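Local coordinates for protein multicopper oxidase (Uncultured bacterium, PDB 4E9X) that probably couples one-electron oxidation of substrates at a mononuclear copper to reduction of molecular oxygen to water at a trinuclear copper cluster, at residues A[23-27]-A[153-157]; A[30-34]-A[170-174]. One frame throughout, in Å; residues are numbered along the deposited sequence. Where two conformers were deposited one is given.

Interaction 1 of 2, residues A[23-27]-A[153-157]; sequences YKVFG and DKYGE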
loop_
_atom_site.group_PDB
_atom_site.type_symbol
_atom_site.label_atom_id
_atom_site.label_comp_id
_atom_site.label_asym_id
_atom_site.label_seq_id
_atom_site.Cartn_x
_atom_site.Cartn_y
_atom_site.Cartn_z
ATOM N N TYR A 23 -4.886 14.894 23.348
ATOM C CA TYR A 23 -4.281 13.566 23.346
ATOM C C TYR A 23 -3.037 13.574 24.222
ATOM O O TYR A 23 -2.173 14.441 24.061
ATOM C CB TYR A 23 -3.955 13.176 21.893
ATOM C CG TYR A 23 -4.127 11.689 21.630
ATOM C CD1 TYR A 23 -5.320 11.238 21.048
ATOM C CD2 TYR A 23 -3.169 10.733 21.920
ATOM C CE1 TYR A 23 -5.587 9.914 20.770
ATOM C CE2 TYR A 23 -3.411 9.382 21.654
ATOM C CZ TYR A 23 -4.595 8.985 21.094
ATOM O OH TYR A 23 -4.800 7.635 20.806
ATOM N N LYS A 24 -2.916 12.640 25.152
ATOM C CA LYS A 24 -1.713 12.469 25.967
ATOM C C LYS A 24 -0.637 11.792 25.139
ATOM O O LYS A 24 -0.850 10.727 24.550
ATOM C CB LYS A 24 -1.996 11.641 27.219
ATOM C CG LYS A 24 -2.882 12.343 28.249
ATOM C CD LYS A 24 -2.732 11.617 29.573
ATOM C CE LYS A 24 -3.253 12.344 30.781
ATOM N NZ LYS A 24 -3.692 13.731 30.772
ATOM N N VAL A 25 0.528 12.414 25.077
ATOM C CA VAL A 25 1.609 11.966 24.238
ATOM C C VAL A 25 2.911 11.961 25.039
ATOM O O VAL A 25 2.996 12.536 26.127
ATOM C CB VAL A 25 1.787 12.817 22.965
ATOM C CG1 VAL A 25 0.493 12.645 22.086
ATOM C CG2 VAL A 25 2.102 14.266 23.260
ATOM N N PHE A 26 3.940 11.309 24.528
ATOM C CA PHE A 26 5.287 11.381 25.053
ATOM C C PHE A 26 6.127 12.187 24.059
ATOM O O PHE A 26 6.723 11.646 23.150
ATOM C CB PHE A 26 5.867 9.980 25.246
ATOM C CG PHE A 26 5.165 9.130 26.294
ATOM C CD1 PHE A 26 5.057 9.534 27.616
ATOM C CD2 PHE A 26 4.624 7.904 25.910
ATOM C CE1 PHE A 26 4.447 8.724 28.576
ATOM C CE2 PHE A 26 4.010 7.094 26.864
ATOM C CZ PHE A 26 3.951 7.515 28.188
ATOM N N GLY A 27 6.123 13.502 24.229
ATOM C CA GLY A 27 6.723 14.357 23.194
ATOM C C GLY A 27 8.187 14.567 23.454
ATOM O O GLY A 27 8.620 14.962 24.550
ATOM N N ASP A 153 -6.596 9.521 26.704
ATOM C CA ASP A 153 -6.319 10.071 28.050
ATOM C C ASP A 153 -5.576 9.065 28.919
ATOM O O ASP A 153 -5.548 9.258 30.152
ATOM C CB ASP A 153 -7.566 10.476 28.830
ATOM C CG ASP A 153 -7.351 11.407 30.022
ATOM O OD1 ASP A 153 -6.278 12.043 30.180
ATOM O OD2 ASP A 153 -8.291 11.529 30.876
ATOM N N LYS A 154 -5.033 7.975 28.344
ATOM C CA LYS A 154 -4.477 6.932 29.218
ATOM C C LYS A 154 -3.325 6.218 28.554
ATOM O O LYS A 154 -3.399 5.346 27.700
ATOM C CB LYS A 154 -5.600 5.953 29.611
ATOM C CG LYS A 154 -6.176 5.256 28.371
ATOM C CD LYS A 154 -7.680 5.422 28.272
ATOM C CE LYS A 154 -8.342 4.073 28.562
ATOM N NZ LYS A 154 -9.579 4.186 29.411
ATOM N N TYR A 155 -2.167 6.641 29.013
ATOM C CA TYR A 155 -0.954 5.962 28.637
ATOM C C TYR A 155 -1.016 4.482 29.007
ATOM O O TYR A 155 -1.657 4.069 30.011
ATOM C CB TYR A 155 0.181 6.638 29.416
ATOM C CG TYR A 155 0.579 8.055 29.066
ATOM C CD1 TYR A 155 0.827 8.476 27.777
ATOM C CD2 TYR A 155 0.724 9.023 30.073
ATOM C CE1 TYR A 155 1.185 9.779 27.573
ATOM C CE2 TYR A 155 1.078 10.325 29.884
ATOM C CZ TYR A 155 1.325 10.715 28.586
ATOM O OH TYR A 155 1.681 12.025 28.326
ATOM N N GLY A 156 -0.325 3.642 28.221
ATOM C CA GLY A 156 -0.305 2.227 28.478
ATOM C C GLY A 156 -1.239 1.377 27.667
ATOM O O GLY A 156 -1.158 0.138 27.775
ATOM N N GLU A 157 -2.092 1.997 26.858
ATOM C CA GLU A 157 -3.086 1.313 26.037
ATOM C C GLU A 157 -3.009 1.866 24.612
ATOM O O GLU A 157 -2.532 2.978 24.436
ATOM C CB GLU A 157 -4.491 1.553 26.556
ATOM C CG GLU A 157 -4.793 1.122 27.978
ATOM C CD GLU A 157 -6.303 1.101 28.255
ATOM O OE1 GLU A 157 -7.142 1.379 27.360
ATOM O OE2 GLU A 157 -6.698 0.780 29.386
#
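An aromatic stack, backed by a lysine chain that ends in a salt bridge, joins strand residues 23-27 to the loop 153-157, with the F26 side chain about 5 Å from the mononuclear copper. The ring of Y155 lies between two partners. Over one face sits the F26 ring in an offset stack, centroids 4.1 Å apart and planes at 13°, with CZ of F26 reaching CD1 of Y155 at 3.3 Å. Over the opposite face comes the aliphatic part of K24, whose CB makes a CH-pi contact 4.0 Å from the Y155 ring centroid. At the ring's edge, Y155 OH donates to V25 O at 2.6 Å; the hydroxyl approaches from above the carbonyl plane, 44° out of it. With both faces covered and the hydroxyl tied, rotation of the Y155 ring is restricted. With CG anti to the carbonyl carbon (chi1 -69°), K24 directs its chain across the Y155 face, then bends at its last torsion, where NZ forms a salt bridge with D153 OD1 at 3.1 Å. A type II turn from K154 to E157 bends the loop back, and G156 N bonds to E111. F26 also meets the rings of copper ligands H57 and H112, making it second-shell, with Y155 stacked behind it. Strand 21-28 pairs antiparallel with strand 3-18, whose E12 touches both F26 and Y155, while R116 bonds to K24 O and E157 O.

Interaction 2 of 2, residues A[30-34]-A[170-174]; sequences GQVPG and VNAKS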
loop_
_atom_site.group_PDB
_atom_site.type_symbol
_atom_site.label_atom_id
_atom_site.label_comp_id
_atom_site.label_asym_id
_atom_site.label_seq_id
_atom_site.Cartn_x
_atom_site.Cartn_y
_atom_site.Cartn_z
ATOM N N GLY A 30 8.810 17.852 24.562
ATOM C CA GLY A 30 7.470 18.313 24.839
ATOM C C GLY A 30 6.686 18.742 23.613
ATOM O O GLY A 30 5.751 19.518 23.712
ATOM N N GLN A 31 7.027 18.187 22.422
ATOM C CA GLN A 31 6.285 18.600 21.226
ATOM C C GLN A 31 6.100 17.367 20.318
ATOM O O GLN A 31 6.894 16.415 20.396
ATOM C CB GLN A 31 7.026 19.698 20.462
ATOM C CG GLN A 31 8.500 19.356 20.112
ATOM C CD GLN A 31 9.060 20.431 19.189
ATOM O OE1 GLN A 31 9.455 21.511 19.657
ATOM N NE2 GLN A 31 9.101 20.143 17.899
ATOM N N VAL A 32 5.079 17.441 19.447
ATOM C CA VAL A 32 4.820 16.429 18.434
ATOM C C VAL A 32 4.492 17.176 17.133
ATOM O O VAL A 32 3.542 17.980 17.202
ATOM C CB VAL A 32 3.698 15.468 18.747
ATOM C CG1 VAL A 32 3.608 14.423 17.635
ATOM C CG2 VAL A 32 3.953 14.776 20.124
ATOM N N PRO A 33 5.174 17.011 16.002
ATOM C CA PRO A 33 6.397 16.231 15.816
ATOM C C PRO A 33 7.530 16.695 16.761
ATOM O O PRO A 33 7.517 17.830 17.281
ATOM C CB PRO A 33 6.811 16.642 14.408
ATOM C CG PRO A 33 5.549 17.073 13.690
ATOM C CD PRO A 33 4.709 17.696 14.772
ATOM N N GLY A 34 8.439 15.783 17.028
ATOM C CA GLY A 34 9.627 16.105 17.798
ATOM C C GLY A 34 10.450 17.160 17.049
ATOM O O GLY A 34 10.209 17.518 15.881
ATOM N N VAL A 170 -1.611 15.366 9.667
ATOM C CA VAL A 170 -0.270 15.688 9.226
ATOM C C VAL A 170 0.344 16.561 10.312
ATOM O O VAL A 170 -0.289 17.520 10.784
ATOM C CB VAL A 170 -0.262 16.365 7.828
ATOM C CG1 VAL A 170 -1.181 17.577 7.747
ATOM C CG2 VAL A 170 1.195 16.764 7.441
ATOM N N ASN A 171 1.557 16.249 10.728
ATOM C CA ASN A 171 2.284 16.975 11.793
ATOM C C ASN A 171 1.401 17.145 13.012
ATOM O O ASN A 171 1.363 18.223 13.620
ATOM C CB ASN A 171 2.834 18.302 11.277
ATOM C CG ASN A 171 3.883 18.040 10.199
ATOM O OD1 ASN A 171 4.282 16.903 10.007
ATOM N ND2 ASN A 171 4.297 19.078 9.458
ATOM N N ALA A 172 0.693 16.062 13.353
ATOM C CA ALA A 172 -0.118 15.948 14.585
ATOM C C ALA A 172 -1.312 16.899 14.649
ATOM O O ALA A 172 -1.863 17.078 15.739
ATOM C CB ALA A 172 0.740 16.063 15.844
ATOM N N LYS A 173 -1.783 17.434 13.521
ATOM C CA LYS A 173 -3.060 18.149 13.523
ATOM C C LYS A 173 -3.947 17.593 12.415
ATOM O O LYS A 173 -3.514 17.172 11.351
ATOM C CB LYS A 173 -2.840 19.671 13.397
ATOM C CG LYS A 173 -1.733 20.182 14.333
ATOM C CD LYS A 173 -1.793 21.640 14.743
ATOM C CE LYS A 173 -0.469 22.102 15.364
ATOM N NZ LYS A 173 -0.350 21.608 16.770
ATOM N N SER A 174 -5.241 17.630 12.733
ATOM C CA SER A 174 -6.330 17.259 11.835
ATOM C C SER A 174 -7.039 18.526 11.329
ATOM O O SER A 174 -7.359 19.413 12.146
ATOM C CB SER A 174 -7.277 16.366 12.642
ATOM O OG SER A 174 -8.498 16.066 11.935
HETATM O O HOH W 1 1.338 19.644 16.011
#
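N171 and A172, at the corner of a type I' beta turn, pack against V32 and P33 of a cis-proline loop where the two cupredoxin-like domains of the multicopper oxidase meet. The turn follows strand 167-170 and is closed by reciprocal backbone bonds, V170 N to K173 O and K173 N to V170 O, both 3.1 Å; N171 and A172 both have positive phi. All four touching residues are buried. No direct hydrogen bond crosses the contact, so the direct contact is van der Waals packing. The methyl CB of A172 points toward the loop and lies 3.8 Å from V32 CG1, the branch set anti to the V32 backbone N (chi1 -177°). One residue along, the pyrrolidine ring of P33 crosses the N171 side chain at about a right angle, its CG 3.8 Å from N171 CB. A cis peptide bond precedes P33, consistent with the change of direction that places the ring beside the turn. On the loop side, Q31 NE2 bonds to P33 O with an N-H...O angle of 157°, and this acceptor lies 13° out of the Q31 amide plane. The amide of N171 turns to other partners: OD1 accepts from M143 N, while ND2 donates to I141 O and F295 O, holding the turn against strand 138-147. W119 and I15 pack around V32, and I15 also touches A172, so strands 119-125 and 3-18 adjoin the interface. The polar link between the two segments is a water 3.0 Å from V32 O and 2.8 Å from N171 O, in position to donate to either; K173 NZ, which also reaches G312 O, is 2.7 Å from this water, a bond made doubtful by the side chain's second conformer.

From the N terminus, the chain passes through 23-27 and then 30-34, both in the first cupredoxin-like domain, before reaching 153-157 and 170-174 in the second. Interaction 1 closes a loop of 125 intervening residues and interaction 2 one of 135; because the segments alternate, the loops cross. Two neighbouring pieces of the first domain are thereby joined, in the same order, to two successive pieces of the second. Interaction 1 ties strand 21-28 to the loop after strand 138-147, and interaction 2 ties the following loop to the turn after strand 167-170. Their centres lie about 13 Å apart, yet they touch directly, V25 CG2 packing 3.7 Å from V32 CG2.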